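Aspartate aminotransferase, cytoplasmic (Schizosaccharomyces pombe 972h-, PDB 6JPK) catalyses the pyridoxal phosphate-dependent, reversible transfer of an amino group from L-aspartate to 2-oxoglutarate, giving oxaloacetate and L-glutamate. Local coordinates at residues F79-A84 and T264-H268; F165-L171 and Q201-I205. The protein carries 1 engineered substitution. All coordinates share one frame; numbering follows the deposited sequence.

Interaction 1: residues F79-A84 and T264-H268; sequences FTKAAA and TGCMH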
loop_
_atom_site.group_PDB
_atom_site.type_symbol
_atom_site.label_atom_id
_atom_site.label_comp_id
_atom_site.label_asym_id
_atom_site.label_seq_id
_atom_site.Cartn_x
_atom_site.Cartn_y
_atom_site.Cartn_z
ATOM N N PHE A 79 6.769 10.109 -12.163
ATOM C CA PHE A 79 6.205 10.612 -10.915
ATOM C C PHE A 79 7.287 10.849 -9.866
ATOM O O PHE A 79 7.359 11.937 -9.285
ATOM C CB PHE A 79 5.148 9.658 -10.359
ATOM C CG PHE A 79 4.756 9.972 -8.927
ATOM C CD1 PHE A 79 3.930 11.053 -8.639
ATOM C CD2 PHE A 79 5.235 9.197 -7.871
ATOM C CE1 PHE A 79 3.577 11.349 -7.325
ATOM C CE2 PHE A 79 4.878 9.479 -6.547
ATOM C CZ PHE A 79 4.053 10.555 -6.277
ATOM N N THR A 80 8.127 9.841 -9.583
ATOM C CA THR A 80 9.093 10.021 -8.500
ATOM C C THR A 80 10.043 11.169 -8.812
ATOM O O THR A 80 10.417 11.933 -7.913
ATOM C CB THR A 80 9.886 8.737 -8.225
ATOM O OG1 THR A 80 10.615 8.362 -9.398
ATOM C CG2 THR A 80 8.963 7.580 -7.776
ATOM N N LYS A 81 10.427 11.328 -10.082
ATOM C CA LYS A 81 11.311 12.444 -10.413
ATOM C C LYS A 81 10.599 13.781 -10.221
ATOM O O LYS A 81 11.153 14.704 -9.616
ATOM C CB LYS A 81 11.838 12.315 -11.843
ATOM C CG LYS A 81 12.896 13.378 -12.204
ATOM C CD LYS A 81 13.316 13.271 -13.663
ATOM C CE LYS A 81 14.345 14.331 -14.043
ATOM N NZ LYS A 81 14.528 14.391 -15.526
ATOM N N ALA A 82 9.365 13.903 -10.731
ATOM C CA ALA A 82 8.617 15.156 -10.607
ATOM C C ALA A 82 8.270 15.474 -9.154
ATOM O O ALA A 82 8.245 16.648 -8.759
ATOM C CB ALA A 82 7.338 15.085 -11.441
ATOM N N ALA A 83 7.975 14.449 -8.349
ATOM C CA ALA A 83 7.652 14.681 -6.945
ATOM C C ALA A 83 8.833 15.293 -6.202
ATOM O O ALA A 83 8.657 16.187 -5.362
ATOM C CB ALA A 83 7.233 13.369 -6.281
ATOM N N ALA A 84 10.047 14.813 -6.495
ATOM C CA ALA A 84 11.250 15.397 -5.913
ATOM C C ALA A 84 11.489 16.812 -6.431
ATOM O O ALA A 84 11.902 17.699 -5.671
ATOM C CB ALA A 84 12.455 14.510 -6.221
ATOM N N THR A 264 -1.291 8.416 -2.975
ATOM C CA THR A 264 -0.176 8.901 -3.790
ATOM C C THR A 264 0.805 9.677 -2.908
ATOM O O THR A 264 0.479 10.756 -2.392
ATOM C CB THR A 264 -0.692 9.760 -4.942
ATOM O OG1 THR A 264 -1.673 9.018 -5.682
ATOM C CG2 THR A 264 0.440 10.151 -5.876
ATOM N N GLY A 265 2.009 9.129 -2.748
ATOM C CA GLY A 265 3.038 9.738 -1.931
ATOM C C GLY A 265 4.403 9.291 -2.397
ATOM O O GLY A 265 4.538 8.483 -3.321
ATOM N N CYS A 266 5.430 9.828 -1.745
ATOM C CA CYS A 266 6.798 9.493 -2.108
ATOM C C CYS A 266 7.702 9.667 -0.897
ATOM O O CYS A 266 7.561 10.645 -0.158
ATOM C CB CYS A 266 7.279 10.376 -3.265
ATOM S SG CYS A 266 8.663 9.665 -4.169
ATOM N N MET A 267 8.611 8.713 -0.681
ATOM C CA MET A 267 9.666 8.869 0.315
ATOM C C MET A 267 10.952 9.238 -0.406
ATOM O O MET A 267 11.258 8.681 -1.465
ATOM C CB MET A 267 9.878 7.588 1.138
ATOM C CG MET A 267 10.716 7.787 2.418
ATOM S SD MET A 267 12.177 6.704 2.563
ATOM C CE MET A 267 13.312 7.458 1.423
ATOM N N HIS A 268 11.706 10.180 0.164
ATOM C CA HIS A 268 12.966 10.617 -0.432
ATOM C C HIS A 268 14.074 10.554 0.606
ATOM O O HIS A 268 13.883 10.978 1.751
ATOM C CB HIS A 268 12.900 12.057 -0.973
ATOM C CG HIS A 268 11.728 12.323 -1.866
ATOM N ND1 HIS A 268 11.783 12.156 -3.233
ATOM C CD2 HIS A 268 10.475 12.757 -1.587
ATOM C CE1 HIS A 268 10.608 12.462 -3.758
ATOM N NE2 HIS A 268 9.799 12.835 -2.781
#

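Interaction 2: residues F165-L171 and Q201-I205; sequences FDYEGML and QWLSI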
loop_
_atom_site.group_PDB
_atom_site.type_symbol
_atom_site.label_atom_id
_atom_site.label_comp_id
_atom_site.label_asym_id
_atom_site.label_seq_id
_atom_site.Cartn_x
_atom_site.Cartn_y
_atom_site.Cartn_z
ATOM N N PHE A 165 3.563 28.361 19.501
ATOM C CA PHE A 165 4.609 27.357 19.371
ATOM C C PHE A 165 5.593 27.495 20.530
ATOM O O PHE A 165 6.115 28.584 20.786
ATOM C CB PHE A 165 5.308 27.524 18.013
ATOM C CG PHE A 165 6.661 26.829 17.897
ATOM C CD1 PHE A 165 6.824 25.500 18.256
ATOM C CD2 PHE A 165 7.753 27.514 17.387
ATOM C CE1 PHE A 165 8.070 24.873 18.143
ATOM C CE2 PHE A 165 9.007 26.893 17.258
ATOM C CZ PHE A 165 9.166 25.575 17.644
ATOM N N ASP A 166 5.839 26.385 21.232
ATOM C CA ASP A 166 6.761 26.356 22.370
ATOM C C ASP A 166 8.197 26.235 21.850
ATOM O O ASP A 166 8.860 25.198 21.944
ATOM C CB ASP A 166 6.393 25.218 23.316
ATOM C CG ASP A 166 7.170 25.265 24.619
ATOM O OD1 ASP A 166 8.090 26.109 24.745
ATOM O OD2 ASP A 166 6.866 24.444 25.517
ATOM N N TYR A 167 8.671 27.341 21.289
ATOM C CA TYR A 167 10.008 27.387 20.702
ATOM C C TYR A 167 11.087 27.042 21.726
ATOM O O TYR A 167 11.986 26.236 21.453
ATOM C CB TYR A 167 10.236 28.776 20.108
ATOM C CG TYR A 167 11.661 29.106 19.786
ATOM C CD1 TYR A 167 12.329 28.470 18.740
ATOM C CD2 TYR A 167 12.346 30.070 20.518
ATOM C CE1 TYR A 167 13.650 28.784 18.437
ATOM C CE2 TYR A 167 13.665 30.393 20.227
ATOM C CZ TYR A 167 14.309 29.753 19.185
ATOM O OH TYR A 167 15.615 30.083 18.905
ATOM N N GLU A 168 11.024 27.653 22.911
ATOM C CA GLU A 168 12.083 27.432 23.896
ATOM C C GLU A 168 12.085 25.993 24.405
ATOM O O GLU A 168 13.152 25.417 24.638
ATOM C CB GLU A 168 11.942 28.414 25.061
ATOM C CG GLU A 168 12.127 29.894 24.676
ATOM C CD GLU A 168 13.560 30.262 24.280
ATOM O OE1 GLU A 168 14.512 29.558 24.688
ATOM O OE2 GLU A 168 13.732 31.273 23.562
ATOM N N GLY A 169 10.905 25.394 24.582
ATOM C CA GLY A 169 10.851 23.995 24.984
ATOM C C GLY A 169 11.388 23.045 23.925
ATOM O O GLY A 169 12.129 22.106 24.238
ATOM N N MET A 170 11.021 23.263 22.659
ATOM C CA MET A 170 11.568 22.433 21.587
ATOM C C MET A 170 13.088 22.574 21.498
ATOM O O MET A 170 13.817 21.576 21.431
ATOM C CB MET A 170 10.912 22.801 20.251
ATOM C CG MET A 170 11.542 22.103 19.041
ATOM S SD MET A 170 10.560 22.309 17.545
ATOM C CE MET A 170 11.461 21.231 16.396
ATOM N N LEU A 171 13.583 23.813 21.487
ATOM C CA LEU A 171 15.024 24.044 21.414
ATOM C C LEU A 171 15.751 23.345 22.557
ATOM O O LEU A 171 16.810 22.733 22.360
ATOM C CB LEU A 171 15.301 25.549 21.457
ATOM C CG LEU A 171 16.284 26.155 20.454
ATOM C CD1 LEU A 171 17.584 25.453 20.578
ATOM C CD2 LEU A 171 15.772 26.033 19.026
ATOM N N GLN A 201 12.957 31.281 13.840
ATOM C CA GLN A 201 12.984 30.152 14.767
ATOM C C GLN A 201 13.535 28.894 14.097
ATOM O O GLN A 201 14.286 28.126 14.719
ATOM C CB GLN A 201 11.583 29.899 15.321
ATOM C CG GLN A 201 11.096 30.991 16.274
ATOM C CD GLN A 201 9.637 30.840 16.626
ATOM O OE1 GLN A 201 8.843 30.338 15.822
ATOM N NE2 GLN A 201 9.265 31.272 17.831
ATOM N N TRP A 202 13.174 28.670 12.826
ATOM C CA TRP A 202 13.683 27.516 12.087
ATOM C C TRP A 202 15.203 27.518 12.018
ATOM O O TRP A 202 15.842 26.466 12.166
ATOM C CB TRP A 202 13.123 27.503 10.667
ATOM C CG TRP A 202 11.845 26.748 10.456
ATOM C CD1 TRP A 202 10.691 27.233 9.917
ATOM C CD2 TRP A 202 11.616 25.363 10.722
ATOM N NE1 TRP A 202 9.748 26.235 9.842
ATOM C CE2 TRP A 202 10.292 25.078 10.332
ATOM C CE3 TRP A 202 12.402 24.334 11.255
ATOM C CZ2 TRP A 202 9.729 23.809 10.473
ATOM C CZ3 TRP A 202 11.847 23.079 11.380
ATOM C CH2 TRP A 202 10.517 22.828 10.996
ATOM N N LEU A 203 15.799 28.679 11.736
ATOM C CA LEU A 203 17.252 28.745 11.606
ATOM C C LEU A 203 17.929 28.353 12.913
ATOM O O LEU A 203 18.932 27.631 12.916
ATOM C CB LEU A 203 17.675 30.154 11.184
ATOM C CG LEU A 203 17.208 30.630 9.804
ATOM C CD1 LEU A 203 17.685 32.062 9.571
ATOM C CD2 LEU A 203 17.710 29.697 8.705
ATOM N N SER A 204 17.384 28.815 14.038
ATOM C CA SER A 204 17.914 28.412 15.337
ATOM C C SER A 204 17.669 26.925 15.605
ATOM O O SER A 204 18.523 26.246 16.188
ATOM C CB SER A 204 17.285 29.287 16.419
ATOM O OG SER A 204 17.502 28.754 17.709
ATOM N N ILE A 205 16.517 26.400 15.182
ATOM C CA ILE A 205 16.257 24.966 15.309
ATOM C C ILE A 205 17.284 24.160 14.510
ATOM O O ILE A 205 17.843 23.170 15.001
ATOM C CB ILE A 205 14.817 24.639 14.871
ATOM C CG1 ILE A 205 13.809 25.128 15.908
ATOM C CG2 ILE A 205 14.640 23.137 14.649
ATOM C CD1 ILE A 205 12.376 25.147 15.376
HETATM O O HOH W 1 6.651 30.872 19.315
#

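Interaction 1: residues F79-A84 and T264-H268
Phe-79 meets the strand 264-268 with the far rim of its ring. Its CB already points at the strand, and CG lies anti to the backbone N (chi1 167°), a rotation that lays the ring's far rim against Thr-264 and Gly-265. Beyond CG, the CE1 corner reaches the methyl CG2 of Thr-264 at 3.7 Å, the two side chains running askew to one another. The CE2 corner comes to the carbonyl oxygen of Gly-265 at 3.4 Å and also touches CB of Cys-266, while at the tip CZ touches both Gly-265 O and Thr-264 CG2. That oxygen lies at the ring edge, in its plane, where the aryl C-H groups point. One face of the ring is covered toward its rim by CB of Ala-83, one helical turn on, and this methyl also packs on CB of Cys-266 at 4.2 Å.

Segment 79-84 of helix 77-87 crosses segment 264-268 at 73°, their axes 9.1 Å apart at closest approach. The strand belongs to the mixed sheet of the fold type I large domain, where it runs antiparallel to both neighbours, 100-106 and 247-252; it follows the loop bearing Lys-255, the probable attachment point of the cofactor.

Further along, SG of Cys-266 approaches CG2 of Thr-80 at 4.2 Å. His-268 then turns the CE1 corner of its ring to the helix, 3.7 Å from CB of Ala-84, with the carbonyl oxygen of Thr-80 farther off near the ring plane. Both ring nitrogens of this buried histidine are satisfied from the flanking strands, ND1 by Ser-102 OG and NE2 by Gln-251 OE1, which fixes the rotation of the ring. Gln-251 also uses its NE2 to bind the backbone oxygen of Ala-83, linking histidine and helix through a single amide.

Interaction 2: residues F165-L171 and Q201-I205
One face of the Tyr-167 ring carries the CG methylene of Gln-201, a CH-pi contact with CG 4.0 Å from the ring centroid. The amide beyond it is turned about 20° from the tyrosine plane but stands nearly upright to the ring of Phe-165, at 82°. It meets Phe-165 at the edge, in plane, where Gln-201 OE1 comes 3.4 Å from CD2; the backbone N of Tyr-167 sits over one face of that phenyl ring. Gln-201 OE1 also accepts from Thr-198 N, while its NE2 donates to a water that in turn donates to Phe-165 O, so both ends of the amide are held. With CG anti to the backbone N, the Tyr-167 ring swings toward helix 199-211, and its OH shares a short hydrogen bond of 2.6 Å with Ser-204 OG. A phenylalanine in place of Tyr-167 would probably leave the Ser-204 hydroxyl without this partner.

Ile-205 packs on the more buried side of the contact: its CD1 lies 4.0 Å from SD of Met-170, and its CG1 meets CD2 of Leu-171. Asp-166 N-caps helix 167-176, its OD1 accepting from Gly-169 N. That helix packs, at 15° between the segments, beside helix 199-211, which connects the adjacent parallel strands 182-186 and 215-220 in a beta-alpha-beta crossover of the fold type I large domain. Met-170 reaches strand 152-159, Trp-202 and Leu-203 helix 235-241.

Overall arrangement
Following the chain from the N terminus, the first segment met is 79-84, on helix 77-87, whose partner strand comes 180 residues later, so interaction 1 closes a long loop holding much of the large sheet. Within that span, interaction 2 closes a much shorter loop, with 29 residues between segments 165-171 and 201-205 and strand 182-186 among them. The two contacts therefore nest without crossing. The centres of interactions 1 and 2 lie about 29 Å apart, and the two do not touch. Interaction 1 ties an early helix to the antiparallel strand near one edge of the sheet, whereas interaction 2 joins two neighbouring helices, one before and one after the parallel strand 182-186.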